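Local coordinates for protein predicted ancestral HMA domain of Pik-1 from Oryza spp. (Synthetic construct, PDB 7BNT) that is a reconstructed ancestor of the integrated HMA domain of the rice immune receptor Pik-1 and probably binds a pathogen effector protein, at residues M4-V9 / D51-I56; D34-V39 / I46-D51. All blocks are in the same frame, centred on the assembly; numbering follows the deposited sequence. Where two conformers were deposited one is given.

Contact 1. Residues M4-V9 / D51-I56; sequences MKQKIV and DGIDSI
Gln6 turns its whole side-chain amide onto the backbone of Ile53. In this ferredoxin-like HMA fold, the pair joins the start of strand 6-11 to the turn that leads from strand 45-50 into helix 55-65. The amide works in both directions. Gln6 OE1 accepts a hydrogen bond from Ile53 N at 2.7 Å, in the carbonyl plane and on a lone pair. Gln6 NE2 donates to Ile53 O at 3.0 Å, with an N-H...O angle of 164°. The acceptor lies nearly in the plane of the Gln6 amide, so the two bonds fix the rotation of that group and which end carries the oxygen. The chain of Gln6 runs extended beyond CG, with chi2 at 166°, and this carries the amide across to the turn. Gly52 has a positive phi, which favours glycine at this bend.

The tight part lies further along the strand, on the buried side. There, in the modelled conformer of Ile8, its CD1 lies 3.6 Å from Ser55 CB, in the first turn of the helix. Ile53 CG2 lies more loosely, 4.4 Å from Ile8 CD1. Val74 and Leu71 of the last strand touch Ile8 and Ser55 respectively and continue this packing. Asp54 stands at the N-cap position of the helix, and its OD1 accepts a weak bond from Ile56 N.

The other end is loose at Met4, which is exposed and contributes little more than its carbonyl, near Asp51 CB. Lys5 bends at chi2 (-68°), and its amine reaches the Asp51 carboxylate. This lysine also pairs with Asp34 and packs against the chain of another protein. Lys5 NZ meets Asp51 OD2 at 2.7 Å, nearly in line with the C-O bond of that oxygen.

Contact 2. Residues D34-V39 / I46-D51; sequences DSVALV and IEVVGD
Val39 lays its two methyls across the base of the Glu47 side chain, almost at a right angle to it. CG2 of Val39 sits 3.8 Å from Glu47 CB, while its CG1 lies near the carboxylate end. The Glu47 chain is extended, with CG anti to the backbone N (chi1 -170°), and so it runs past both methyls. Its OE1 goes on to bond a polar side chain of another protein's chain. Cutting Val39 back to an alanine would probably open a gap beside Glu47 CB and take away apolar support along the Glu47 chain.

The face carrying Val36, Leu38, Ile46 and Val48 is apolar. In the modelled conformer of Val48, its CG2 meets Val36 CG1 at 3.8 Å, the two valines crossing at a slant. Val36 CB also rests against Ile46 CG2 at 4.2 Å. Ile46 CG1 touches Leu38 CD2, again with the side chains slanted across each other. Val27 and Ala23 of helix 17-28 cover parts of this face. On the reverse face Ser35 OG lies beside Val49 CB, and it also bonds a polar side chain of the other protein.

Backbone bonds zip the strands together, as in Glu47 N to Ala37 O at 2.8 Å. At the far end Val49 O accepts from both Asp34 N (2.8 Å) and Ser35 N (3.2 Å). Beyond it, Asp34 OD2 comes within 3.5 Å of Gly50 CA, where a side chain would crowd Asp34 N. Asp34 OD2 and Asp51 OD2 approach to 4.3 Å, with Lys5 between them in charge, and a water bridges Asp34 OD1 and Asp51 OD2. Strand 33-39 extends the sheet into a second subunit. The whole is an antiparallel beta hairpin of the ferredoxin-like fold, with a classic beta bulge where Asp34 and Ser35 face Val49.

How the contacts relate
Contact 2 is the buried one and joins two neighbouring strands. Contact 1 is only partly buried and ties strand 6-11 to the turn before helix 55-65. Strands 6-11 and 45-50 are neighbours, so both contacts reach the same sheet. Their chemistry follows their place. Contact 2 relies on a backbone ladder, broken by one bulge, and on branched apolar side chains. Contact 1 relies on a side-chain amide, a surface ion pair and a small apolar patch. Asp51 belongs to both, just after strand 45-50 ends and the turn begins. Lys5 of contact 1 also reaches Asp34 of contact 2, with Lys5 NZ to Asp34 OD2 at 2.7 Å.

Contact 1. Residues M4-V9 / D51-I56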
ATOM      1  N   MET B   4     -10.957  12.960  -0.239  1.00 18.67           N
ATOM      2  CA  MET B   4     -10.330  13.501   0.987  1.00 20.23           C
ATOM      3  C   MET B   4      -9.220  12.585   1.504  1.00 22.19           C
ATOM      4  O   MET B   4      -8.558  12.970   2.458  1.00 29.10           O
ATOM      5  CB  MET B   4     -11.402  13.786   2.050  1.00 25.43           C
ATOM      6  CG  MET B   4     -12.138  15.100   1.776  1.00 30.66           C
ATOM      7  SD  MET B   4     -11.013  16.569   1.698  1.00 31.03           S
ATOM      8  CE  MET B   4     -10.332  16.516   3.352  1.00 40.46           C
ATOM      9  N   LYS B   5      -8.909  11.493   0.828  1.00 16.27           N
ATOM     10  CA  LYS B   5      -7.862  10.577   1.334  1.00 16.07           C
ATOM     11  C   LYS B   5      -6.543  10.853   0.605  1.00 15.30           C
ATOM     12  O   LYS B   5      -6.537  11.287  -0.536  1.00 20.84           O
ATOM     13  CB  LYS B   5      -8.279   9.121   1.147  1.00 17.16           C
ATOM     14  CG  LYS B   5      -9.604   8.744   1.805  1.00 20.43           C
ATOM     15  CD  LYS B   5      -9.546   8.778   3.298  1.00 21.01           C
ATOM     16  CE  LYS B   5     -10.857   8.315   3.919  1.00 21.12           C
ATOM     17  NZ  LYS B   5     -10.756   8.200   5.383  1.00 25.98           N
ATOM     18  N   GLN B   6      -5.461  10.625   1.329  1.00 16.33           N
ATOM     19  CA  GLN B   6      -4.078  10.665   0.842  1.00 17.05           C
ATOM     20  C   GLN B   6      -3.642   9.243   0.483  1.00 14.67           C
ATOM     21  O   GLN B   6      -4.107   8.288   1.090  1.00 15.61           O
ATOM     22  CB  GLN B   6      -3.144  11.119   1.965  1.00 20.49           C
ATOM     23  CG  GLN B   6      -3.420  12.496   2.550  1.00 23.44           C
ATOM     24  CD  GLN B   6      -2.644  12.616   3.832  1.00 23.92           C
ATOM     25  OE1 GLN B   6      -3.146  12.229   4.889  1.00 27.24           O
ATOM     26  NE2 GLN B   6      -1.412  13.112   3.738  1.00 21.13           N
ATOM     27  N   LYS B   7      -2.805   9.098  -0.523  0.50 14.22           N
ATOM     28  CA  LYS B   7      -2.098   7.827  -0.771  0.50 14.88           C
ATOM     29  C   LYS B   7      -0.622   8.172  -0.854  0.50 14.04           C
ATOM     30  O   LYS B   7      -0.247   9.073  -1.605  0.50 15.80           O
ATOM     31  CB  LYS B   7      -2.540   7.103  -2.046  0.50 16.43           C
ATOM     32  CG  LYS B   7      -1.791   5.796  -2.297  0.50 17.47           C
ATOM     33  CD  LYS B   7      -2.310   5.006  -3.491  0.50 21.06           C
ATOM     34  CE  LYS B   7      -2.567   5.887  -4.687  0.50 23.09           C
ATOM     35  NZ  LYS B   7      -2.934   5.111  -5.891  0.50 24.12           N
ATOM     36  N   ILE B   8       0.184   7.480  -0.076  0.50 12.95           N
ATOM     37  CA  ILE B   8       1.647   7.608  -0.224  0.50 13.67           C
ATOM     38  C   ILE B   8       2.245   6.208  -0.280  0.50 13.84           C
ATOM     39  O   ILE B   8       1.627   5.211   0.142  0.50 16.24           O
ATOM     40  CB  ILE B   8       2.265   8.437   0.909  0.50 15.01           C
ATOM     41  CG1 ILE B   8       2.091   7.703   2.232  0.50 16.15           C
ATOM     42  CG2 ILE B   8       1.718   9.865   0.950  0.50 15.18           C
ATOM     43  CD1 ILE B   8       2.781   8.370   3.370  0.50 17.80           C
ATOM     44  N   VAL B   9       3.457   6.182  -0.790  1.00 14.14           N
ATOM     45  CA  VAL B   9       4.245   4.938  -0.938  1.00 13.66           C
ATOM     46  C   VAL B   9       5.620   5.186  -0.327  1.00 13.94           C
ATOM     47  O   VAL B   9       6.282   6.166  -0.694  1.00 13.80           O
ATOM     48  CB  VAL B   9       4.372   4.506  -2.400  1.00 13.42           C
ATOM     49  CG1 VAL B   9       5.166   3.222  -2.494  1.00 15.15           C
ATOM     50  CG2 VAL B   9       2.999   4.335  -3.028  1.00 15.79           C
ATOM     51  N   ASP B  51      -6.174   9.641   6.072  1.00 18.21           N
ATOM     52  CA  ASP B  51      -6.269  11.111   6.080  1.00 20.98           C
ATOM     53  C   ASP B  51      -5.510  11.637   7.288  1.00 21.34           C
ATOM     54  O   ASP B  51      -5.376  10.943   8.296  1.00 24.21           O
ATOM     55  CB  ASP B  51      -7.727  11.520   5.925  1.00 25.58           C
ATOM     56  CG  ASP B  51      -8.587  10.950   7.012  1.00 31.44           C
ATOM     57  OD1 ASP B  51      -8.323  11.304   8.163  1.00 44.65           O
ATOM     58  OD2 ASP B  51      -9.499  10.149   6.702  1.00 46.80           O
ATOM     59  N   GLY B  52      -4.937  12.817   7.121  1.00 24.75           N
ATOM     60  CA  GLY B  52      -4.158  13.482   8.177  1.00 28.07           C
ATOM     61  C   GLY B  52      -2.864  12.737   8.465  1.00 27.21           C
ATOM     62  O   GLY B  52      -2.356  12.832   9.589  1.00 27.49           O
ATOM     63  N   ILE B  53      -2.344  11.978   7.503  1.00 23.27           N
ATOM     64  CA  ILE B  53      -1.043  11.272   7.681  1.00 20.20           C
ATOM     65  C   ILE B  53       0.064  12.244   7.350  1.00 19.48           C
ATOM     66  O   ILE B  53       0.016  12.902   6.313  1.00 23.35           O
ATOM     67  CB  ILE B  53      -0.931  10.008   6.840  1.00 21.26           C
ATOM     68  CG1 ILE B  53      -2.025   9.012   7.197  1.00 23.24           C
ATOM     69  CG2 ILE B  53       0.462   9.394   6.975  1.00 23.59           C
ATOM     70  CD1 ILE B  53      -2.351   8.128   6.050  1.00 26.15           C
ATOM     71  N   ASP B  54       1.055  12.287   8.213  1.00 18.84           N
ATOM     72  CA  ASP B  54       2.238  13.131   7.983  1.00 18.98           C
ATOM     73  C   ASP B  54       3.307  12.225   7.389  1.00 17.93           C
ATOM     74  O   ASP B  54       3.925  11.460   8.134  1.00 18.12           O
ATOM     75  CB  ASP B  54       2.680  13.773   9.292  1.00 20.63           C
ATOM     76  CG  ASP B  54       3.821  14.752   9.134  1.00 22.69           C
ATOM     77  OD1 ASP B  54       4.641  14.543   8.219  1.00 22.18           O
ATOM     78  OD2 ASP B  54       3.921  15.640   9.999  1.00 27.23           O
ATOM     79  N   SER B  55       3.500  12.294   6.077  1.00 18.49           N
ATOM     80  CA  SER B  55       4.381  11.356   5.348  1.00 18.39           C
ATOM     81  C   SER B  55       5.808  11.488   5.880  1.00 18.30           C
ATOM     82  O   SER B  55       6.513  10.471   5.984  1.00 19.21           O
ATOM     83  CB  SER B  55       4.328  11.609   3.864  1.00 22.30           C
ATOM     84  OG  SER B  55       4.726  12.932   3.574  1.00 25.38           O
ATOM     85  N   ILE B  56       6.245  12.710   6.181  1.00 18.67           N
ATOM     86  CA  ILE B  56       7.667  12.912   6.561  1.00 18.71           C
ATOM     87  C   ILE B  56       7.873  12.363   7.979  1.00 17.48           C
ATOM     88  O   ILE B  56       8.904  11.712   8.260  1.00 19.82           O
ATOM     89  CB  ILE B  56       8.089  14.386   6.407  1.00 19.57           C
ATOM     90  CG1 ILE B  56       7.875  14.891   4.982  1.00 21.22           C
ATOM     91  CG2 ILE B  56       9.543  14.525   6.822  1.00 21.05           C
ATOM     92  CD1 ILE B  56       8.523  14.048   3.927  1.00 23.22           C
TER

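Contact 2. Residues D34-V39 / I46-D51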
ATOM      1  N   ASP B  34      -6.152   4.180   7.072  1.00 16.44           N
ATOM      2  CA  ASP B  34      -7.284   3.306   6.715  1.00 17.25           C
ATOM      3  C   ASP B  34      -6.781   1.962   6.204  1.00 16.73           C
ATOM      4  O   ASP B  34      -7.438   0.954   6.508  1.00 18.20           O
ATOM      5  CB  ASP B  34      -8.163   3.970   5.682  1.00 18.24           C
ATOM      6  CG  ASP B  34      -8.790   5.246   6.205  1.00 21.67           C
ATOM      7  OD1 ASP B  34      -9.001   5.340   7.434  1.00 27.89           O
ATOM      8  OD2 ASP B  34      -8.969   6.120   5.380  1.00 22.50           O
ATOM      9  N   SER B  35      -5.715   1.939   5.426  1.00 14.68           N
ATOM     10  CA  SER B  35      -5.289   0.677   4.805  1.00 14.33           C
ATOM     11  C   SER B  35      -3.815   0.758   4.444  1.00 13.93           C
ATOM     12  O   SER B  35      -3.299   1.848   4.155  1.00 14.47           O
ATOM     13  CB  SER B  35      -6.155   0.291   3.619  1.00 16.94           C
ATOM     14  OG  SER B  35      -6.242   1.360   2.701  1.00 16.78           O
ATOM     15  N   VAL B  36      -3.208  -0.427   4.397  1.00 14.60           N
ATOM     16  CA  VAL B  36      -1.777  -0.565   4.035  1.00 14.87           C
ATOM     17  C   VAL B  36      -1.671  -1.785   3.133  1.00 13.92           C
ATOM     18  O   VAL B  36      -2.375  -2.772   3.355  1.00 16.50           O
ATOM     19  CB  VAL B  36      -0.851  -0.743   5.253  1.00 17.43           C
ATOM     20  CG1 VAL B  36      -0.871   0.495   6.107  1.00 19.96           C
ATOM     21  CG2 VAL B  36      -1.201  -1.962   6.071  1.00 20.87           C
ATOM     22  N   ALA B  37      -0.738  -1.738   2.188  1.00 13.67           N
ATOM     23  CA  ALA B  37      -0.458  -2.898   1.319  1.00 13.75           C
ATOM     24  C   ALA B  37       1.006  -2.909   0.920  1.00 13.83           C
ATOM     25  O   ALA B  37       1.605  -1.856   0.694  1.00 15.05           O
ATOM     26  CB  ALA B  37      -1.336  -2.871   0.085  1.00 14.75           C
ATOM     27  N   LEU B  38       1.540  -4.115   0.799  1.00 13.68           N
ATOM     28  CA  LEU B  38       2.865  -4.307   0.187  1.00 14.89           C
ATOM     29  C   LEU B  38       2.727  -4.209  -1.333  1.00 16.45           C
ATOM     30  O   LEU B  38       1.936  -4.944  -1.925  1.00 22.01           O
ATOM     31  CB  LEU B  38       3.443  -5.655   0.566  1.00 18.58           C
ATOM     32  CG  LEU B  38       3.922  -5.752   1.988  1.00 20.43           C
ATOM     33  CD1 LEU B  38       4.344  -7.191   2.266  1.00 23.88           C
ATOM     34  CD2 LEU B  38       5.083  -4.798   2.213  1.00 22.49           C
ATOM     35  N   VAL B  39       3.478  -3.318  -1.925  1.00 16.59           N
ATOM     36  CA  VAL B  39       3.439  -3.031  -3.370  1.00 17.98           C
ATOM     37  C   VAL B  39       4.890  -2.982  -3.856  1.00 17.10           C
ATOM     38  O   VAL B  39       5.831  -3.270  -3.111  1.00 17.05           O
ATOM     39  CB  VAL B  39       2.660  -1.725  -3.672  1.00 17.79           C
ATOM     40  CG1 VAL B  39       1.222  -1.843  -3.239  1.00 21.58           C
ATOM     41  CG2 VAL B  39       3.314  -0.476  -3.103  1.00 18.93           C
ATOM     42  N   ILE B  46       5.509   0.005   1.023  1.00 14.73           N
ATOM     43  CA  ILE B  46       4.208   0.048   1.707  1.00 16.41           C
ATOM     44  C   ILE B  46       3.436   1.211   1.122  1.00 14.86           C
ATOM     45  O   ILE B  46       3.917   2.349   1.125  1.00 15.00           O
ATOM     46  CB  ILE B  46       4.349   0.171   3.229  1.00 18.13           C
ATOM     47  CG1 ILE B  46       5.186  -0.969   3.820  1.00 22.99           C
ATOM     48  CG2 ILE B  46       2.969   0.258   3.884  1.00 22.23           C
ATOM     49  CD1 ILE B  46       5.490  -0.783   5.278  1.00 29.74           C
ATOM     50  N   GLU B  47       2.278   0.882   0.578  1.00 14.50           N
ATOM     51  CA  GLU B  47       1.302   1.892   0.128  1.00 14.08           C
ATOM     52  C   GLU B  47       0.292   2.098   1.245  1.00 14.00           C
ATOM     53  O   GLU B  47      -0.331   1.123   1.691  1.00 14.82           O
ATOM     54  CB  GLU B  47       0.631   1.384  -1.123  1.00 16.43           C
ATOM     55  CG  GLU B  47      -0.213   2.380  -1.840  1.00 16.37           C
ATOM     56  CD  GLU B  47      -0.634   1.727  -3.162  1.00 19.35           C
ATOM     57  OE1 GLU B  47      -1.636   0.996  -3.184  1.00 18.11           O
ATOM     58  OE2 GLU B  47       0.105   1.863  -4.173  1.00 23.55           O
ATOM     59  N   VAL B  48       0.152   3.330   1.705  0.50 13.56           N
ATOM     60  CA  VAL B  48      -0.768   3.613   2.833  0.50 13.76           C
ATOM     61  C   VAL B  48      -1.741   4.693   2.382  0.50 13.64           C
ATOM     62  O   VAL B  48      -1.337   5.657   1.708  0.50 16.38           O
ATOM     63  CB  VAL B  48      -0.027   3.983   4.125  0.50 16.02           C
ATOM     64  CG1 VAL B  48       0.884   5.168   3.915  0.50 15.51           C
ATOM     65  CG2 VAL B  48      -0.996   4.243   5.264  0.50 15.45           C
ATOM     66  N   VAL B  49      -2.996   4.473   2.762  1.00 13.36           N
ATOM     67  CA  VAL B  49      -4.142   5.347   2.437  1.00 13.53           C
ATOM     68  C   VAL B  49      -4.784   5.772   3.753  1.00 14.49           C
ATOM     69  O   VAL B  49      -4.986   4.949   4.661  1.00 15.29           O
ATOM     70  CB  VAL B  49      -5.134   4.650   1.504  1.00 13.79           C
ATOM     71  CG1 VAL B  49      -6.441   5.404   1.364  1.00 15.85           C
ATOM     72  CG2 VAL B  49      -4.491   4.441   0.159  1.00 15.21           C
ATOM     73  N   GLY B  50      -5.098   7.041   3.841  1.00 13.82           N
ATOM     74  CA  GLY B  50      -5.807   7.543   5.005  1.00 14.69           C
ATOM     75  C   GLY B  50      -5.924   9.036   4.947  1.00 15.08           C
ATOM     76  O   GLY B  50      -5.849   9.602   3.900  1.00 19.59           O
ATOM     77  N   ASP B  51      -6.174   9.641   6.072  1.00 18.21           N
ATOM     78  CA  ASP B  51      -6.269  11.111   6.080  1.00 20.98           C
ATOM     79  C   ASP B  51      -5.510  11.637   7.288  1.00 21.34           C
ATOM     80  O   ASP B  51      -5.376  10.943   8.296  1.00 24.21           O
ATOM     81  CB  ASP B  51      -7.727  11.520   5.925  1.00 25.58           C
ATOM     82  CG  ASP B  51      -8.587  10.950   7.012  1.00 31.44           C
ATOM     83  OD1 ASP B  51      -8.323  11.304   8.163  1.00 44.65           O
ATOM     84  OD2 ASP B  51      -9.499  10.149   6.702  1.00 46.80           O
TER
HETATM   85  O   HOH W   1      -8.829   7.997   8.462  1.00 39.06           O